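Local structure of sialidase domain-containing protein (Dyadobacter fermentans, 5HX0) at residues Q288-R293 with T302-M307. The protein is of unknown function but carries a sialidase-like, BNR-repeat beta-propeller domain and is probably related to the non-viral sialidases. Residues are numbered along the deposited sequence; the frame is centred on the assembly and turned at random. Where two conformers were deposited one is given.
Sequences QACIAR and TAWEKM
Residues 288-293 and 302-307 are the two arms of the antiparallel hairpin at the edge of one four-stranded blade of the beta-propeller, 305-307 being its short outermost strand. Ile291 and Glu305 are a hydrogen-bonded pair, Ile291 N to Glu305 O and Glu305 N to Ile291 O both measuring 2.9 Å, and Met307 N adds a nearly straight bond (164°) to Ala289 O. Toward Thr302 the pairing is interrupted: a water accepts from Arg293 N, donates to Ala303 O and also hydrogen-bonds Thr302 OG1, bridging strand 288-293 to the loop before 305-307, and Thr302 N reaches Arg293 O at 3.0 Å. On the face of Ile291 and Glu305, Met307, present as selenomethionine, lies across Ile291 at about a right angle, its CG 3.7 Å from Ile291 CG2. A bend at chi3 (-75°) swings its CE methyl back against the strand, 3.7 Å from Ala289 CB. On the face away from Ile291, a chi1 of 57° sets Trp304 CG between backbone N and carbonyl carbon and turns the ring along the strand to Cys290, whose SG meets it obliquely, 3.9 Å from Trp304 CE3. At the margin the side chains of Gln288 and Lys306 cross, Gln288 CG 3.5 Å from Lys306 CG, while Gln288 OE1 accepts from Gly308 N. Arg293 salt-bridges Asp275, and Phe263 meets the Trp304 ring edge-to-face. Strand 276-283 flanks 288-293 opposite 305-307, packing Val277 and Phe279 against Ile291.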
ATOM      1  N   GLN A 288     -28.058  -2.717 -21.893  0.53 15.51           N
ATOM      2  CA  GLN A 288     -27.806  -3.351 -23.178  0.53 19.30           C
ATOM      3  C   GLN A 288     -26.310  -3.352 -23.476  0.53 19.96           C
ATOM      4  O   GLN A 288     -25.660  -2.303 -23.438  0.53 16.26           O
ATOM      5  CB  GLN A 288     -28.564  -2.616 -24.279  0.53 21.42           C
ATOM      6  CG  GLN A 288     -28.361  -3.189 -25.649  0.53 20.76           C
ATOM      7  CD  GLN A 288     -29.146  -4.457 -25.876  0.53 22.73           C
ATOM      8  OE1 GLN A 288     -28.795  -5.254 -26.734  0.53 25.79           O
ATOM      9  NE2 GLN A 288     -30.220  -4.646 -25.114  0.53 17.58           N
ATOM     10  N   ALA A 289     -25.765  -4.531 -23.779  1.00 16.67           N
ATOM     11  CA  ALA A 289     -24.361  -4.633 -24.150  1.00 17.06           C
ATOM     12  C   ALA A 289     -24.207  -4.236 -25.615  1.00 20.36           C
ATOM     13  O   ALA A 289     -24.955  -4.712 -26.476  1.00 18.50           O
ATOM     14  CB  ALA A 289     -23.868  -6.063 -23.915  1.00 16.22           C
ATOM     15  N   CYS A 290     -23.253  -3.359 -25.909  1.00 14.94           N
ATOM     16  CA  CYS A 290     -23.138  -2.823 -27.260  1.00 18.84           C
ATOM     17  C   CYS A 290     -21.784  -3.149 -27.881  1.00 19.90           C
ATOM     18  O   CYS A 290     -20.848  -3.603 -27.214  1.00 18.22           O
ATOM     19  CB  CYS A 290     -23.370  -1.305 -27.269  1.00 22.21           C
ATOM     20  SG  CYS A 290     -25.096  -0.886 -26.881  1.00 21.54           S
ATOM     21  N   ILE A 291     -21.687  -2.897 -29.185  1.00 12.76           N
ATOM     22  CA  ILE A 291     -20.466  -3.184 -29.933  1.00 17.36           C
ATOM     23  C   ILE A 291     -20.223  -2.036 -30.903  1.00 18.40           C
ATOM     24  O   ILE A 291     -21.171  -1.435 -31.423  1.00 21.26           O
ATOM     25  CB  ILE A 291     -20.572  -4.545 -30.667  1.00 17.80           C
ATOM     26  CG1 ILE A 291     -19.240  -4.957 -31.288  1.00 21.06           C
ATOM     27  CG2 ILE A 291     -21.706  -4.507 -31.723  1.00 22.51           C
ATOM     28  CD1 ILE A 291     -19.229  -6.378 -31.874  1.00 17.05           C
ATOM     29  N   ALA A 292     -18.957  -1.700 -31.112  1.00 16.85           N
ATOM     30  CA  ALA A 292     -18.571  -0.765 -32.158  1.00 25.74           C
ATOM     31  C   ALA A 292     -17.385  -1.354 -32.908  1.00 22.48           C
ATOM     32  O   ALA A 292     -16.534  -2.027 -32.314  1.00 18.39           O
ATOM     33  CB  ALA A 292     -18.230   0.623 -31.580  1.00 18.33           C
ATOM     34  N   ARG A 293     -17.329  -1.097 -34.218  1.00 21.68           N
ATOM     35  CA  ARG A 293     -16.355  -1.735 -35.093  1.00 20.29           C
ATOM     36  C   ARG A 293     -15.612  -0.707 -35.949  1.00 24.80           C
ATOM     37  O   ARG A 293     -16.186   0.301 -36.377  1.00 20.81           O
ATOM     38  CB  ARG A 293     -17.051  -2.782 -36.002  1.00 22.39           C
ATOM     39  CG  ARG A 293     -16.104  -3.510 -36.951  1.00 18.69           C
ATOM     40  CD  ARG A 293     -16.875  -4.556 -37.787  1.00 20.59           C
ATOM     41  NE  ARG A 293     -17.538  -5.542 -36.931  1.00 19.70           N
ATOM     42  CZ  ARG A 293     -17.083  -6.772 -36.704  1.00 24.00           C
ATOM     43  NH1 ARG A 293     -15.961  -7.186 -37.277  1.00 21.89           N
ATOM     44  NH2 ARG A 293     -17.762  -7.599 -35.912  1.00 18.39           N
ATOM     45  N   THR A 302     -17.529   2.840 -37.158  1.00 29.91           N
ATOM     46  CA  THR A 302     -18.908   2.934 -37.607  1.00 28.94           C
ATOM     47  C   THR A 302     -19.835   3.023 -36.390  1.00 27.87           C
ATOM     48  O   THR A 302     -19.403   2.948 -35.237  1.00 24.71           O
ATOM     49  CB  THR A 302     -19.263   1.749 -38.503  1.00 27.43           C
ATOM     50  OG1 THR A 302     -19.026   0.528 -37.805  1.00 29.59           O
ATOM     51  CG2 THR A 302     -18.437   1.758 -39.775  1.00 34.79           C
ATOM     52  N   ALA A 303     -21.128   3.206 -36.653  1.00 24.90           N
ATOM     53  CA  ALA A 303     -22.078   3.474 -35.575  1.00 26.60           C
ATOM     54  C   ALA A 303     -22.129   2.318 -34.582  1.00 25.31           C
ATOM     55  O   ALA A 303     -22.049   1.144 -34.963  1.00 26.55           O
ATOM     56  CB  ALA A 303     -23.470   3.723 -36.158  1.00 26.81           C
ATOM     57  N   TRP A 304     -22.262   2.643 -33.297  1.00 23.57           N
ATOM     58  CA  TRP A 304     -22.368   1.572 -32.306  1.00 21.15           C
ATOM     59  C   TRP A 304     -23.723   0.872 -32.450  1.00 22.96           C
ATOM     60  O   TRP A 304     -24.706   1.471 -32.893  1.00 25.76           O
ATOM     61  CB  TRP A 304     -22.177   2.121 -30.883  1.00 15.25           C
ATOM     62  CG  TRP A 304     -23.143   3.221 -30.524  1.00 22.65           C
ATOM     63  CD1 TRP A 304     -22.981   4.578 -30.735  1.00 30.76           C
ATOM     64  CD2 TRP A 304     -24.428   3.066 -29.918  1.00 24.09           C
ATOM     65  NE1 TRP A 304     -24.084   5.262 -30.284  1.00 23.79           N
ATOM     66  CE2 TRP A 304     -24.990   4.358 -29.786  1.00 27.66           C
ATOM     67  CE3 TRP A 304     -25.162   1.960 -29.475  1.00 25.95           C
ATOM     68  CZ2 TRP A 304     -26.252   4.570 -29.222  1.00 23.01           C
ATOM     69  CZ3 TRP A 304     -26.415   2.173 -28.918  1.00 22.72           C
ATOM     70  CH2 TRP A 304     -26.943   3.471 -28.793  1.00 24.42           C
ATOM     71  N   GLU A 305     -23.765  -0.421 -32.103  1.00 21.07           N
ATOM     72  CA  GLU A 305     -24.981  -1.234 -32.215  1.00 23.78           C
ATOM     73  C   GLU A 305     -25.277  -1.940 -30.901  1.00 26.50           C
ATOM     74  O   GLU A 305     -24.361  -2.354 -30.187  1.00 19.73           O
ATOM     75  CB  GLU A 305     -24.865  -2.351 -33.266  1.00 28.35           C
ATOM     76  CG  GLU A 305     -24.506  -1.959 -34.669  1.00 41.25           C
ATOM     77  CD  GLU A 305     -24.296  -3.197 -35.549  1.00 47.72           C
ATOM     78  OE1 GLU A 305     -24.987  -4.217 -35.317  1.00 39.00           O
ATOM     79  OE2 GLU A 305     -23.433  -3.159 -36.454  1.00 55.53           O
ATOM     80  N   LYS A 306     -26.563  -2.157 -30.626  1.00 19.98           N
ATOM     81  CA  LYS A 306     -26.931  -3.101 -29.570  1.00 25.04           C
ATOM     82  C   LYS A 306     -26.623  -4.527 -30.018  1.00 23.82           C
ATOM     83  O   LYS A 306     -26.962  -4.924 -31.143  1.00 22.02           O
ATOM     84  CB  LYS A 306     -28.417  -2.986 -29.226  1.00 23.73           C
ATOM     85  CG  LYS A 306     -28.866  -1.618 -28.766  1.00 30.05           C
ATOM     86  CD  LYS A 306     -30.353  -1.617 -28.523  1.00 31.93           C
ATOM     87  CE  LYS A 306     -30.967  -0.357 -29.090  1.00 40.56           C
ATOM     88  NZ  LYS A 306     -32.429  -0.353 -28.911  1.00 45.98           N
HETATM   89  N   MSE A 307     -26.008  -5.306 -29.141  1.00 13.96           N
HETATM   90  CA  MSE A 307     -25.764  -6.710 -29.467  1.00 18.68           C
HETATM   91  C   MSE A 307     -27.001  -7.580 -29.287  1.00 22.63           C
HETATM   92  O   MSE A 307     -27.071  -8.684 -29.837  1.00 23.12           O
HETATM   93  CB  MSE A 307     -24.598  -7.252 -28.641  1.00 15.53           C
HETATM   94  CG  MSE A 307     -23.285  -6.747 -29.198  1.00 19.28           C
HETATM   95 SE   MSE A 307     -21.761  -7.789 -28.573  0.69 19.67          SE
HETATM   96  CE  MSE A 307     -21.756  -7.022 -26.805  1.00 15.95           C
TER
HETATM   97  O   HOH W   1     -19.885  -0.456 -35.520  1.00 24.07           O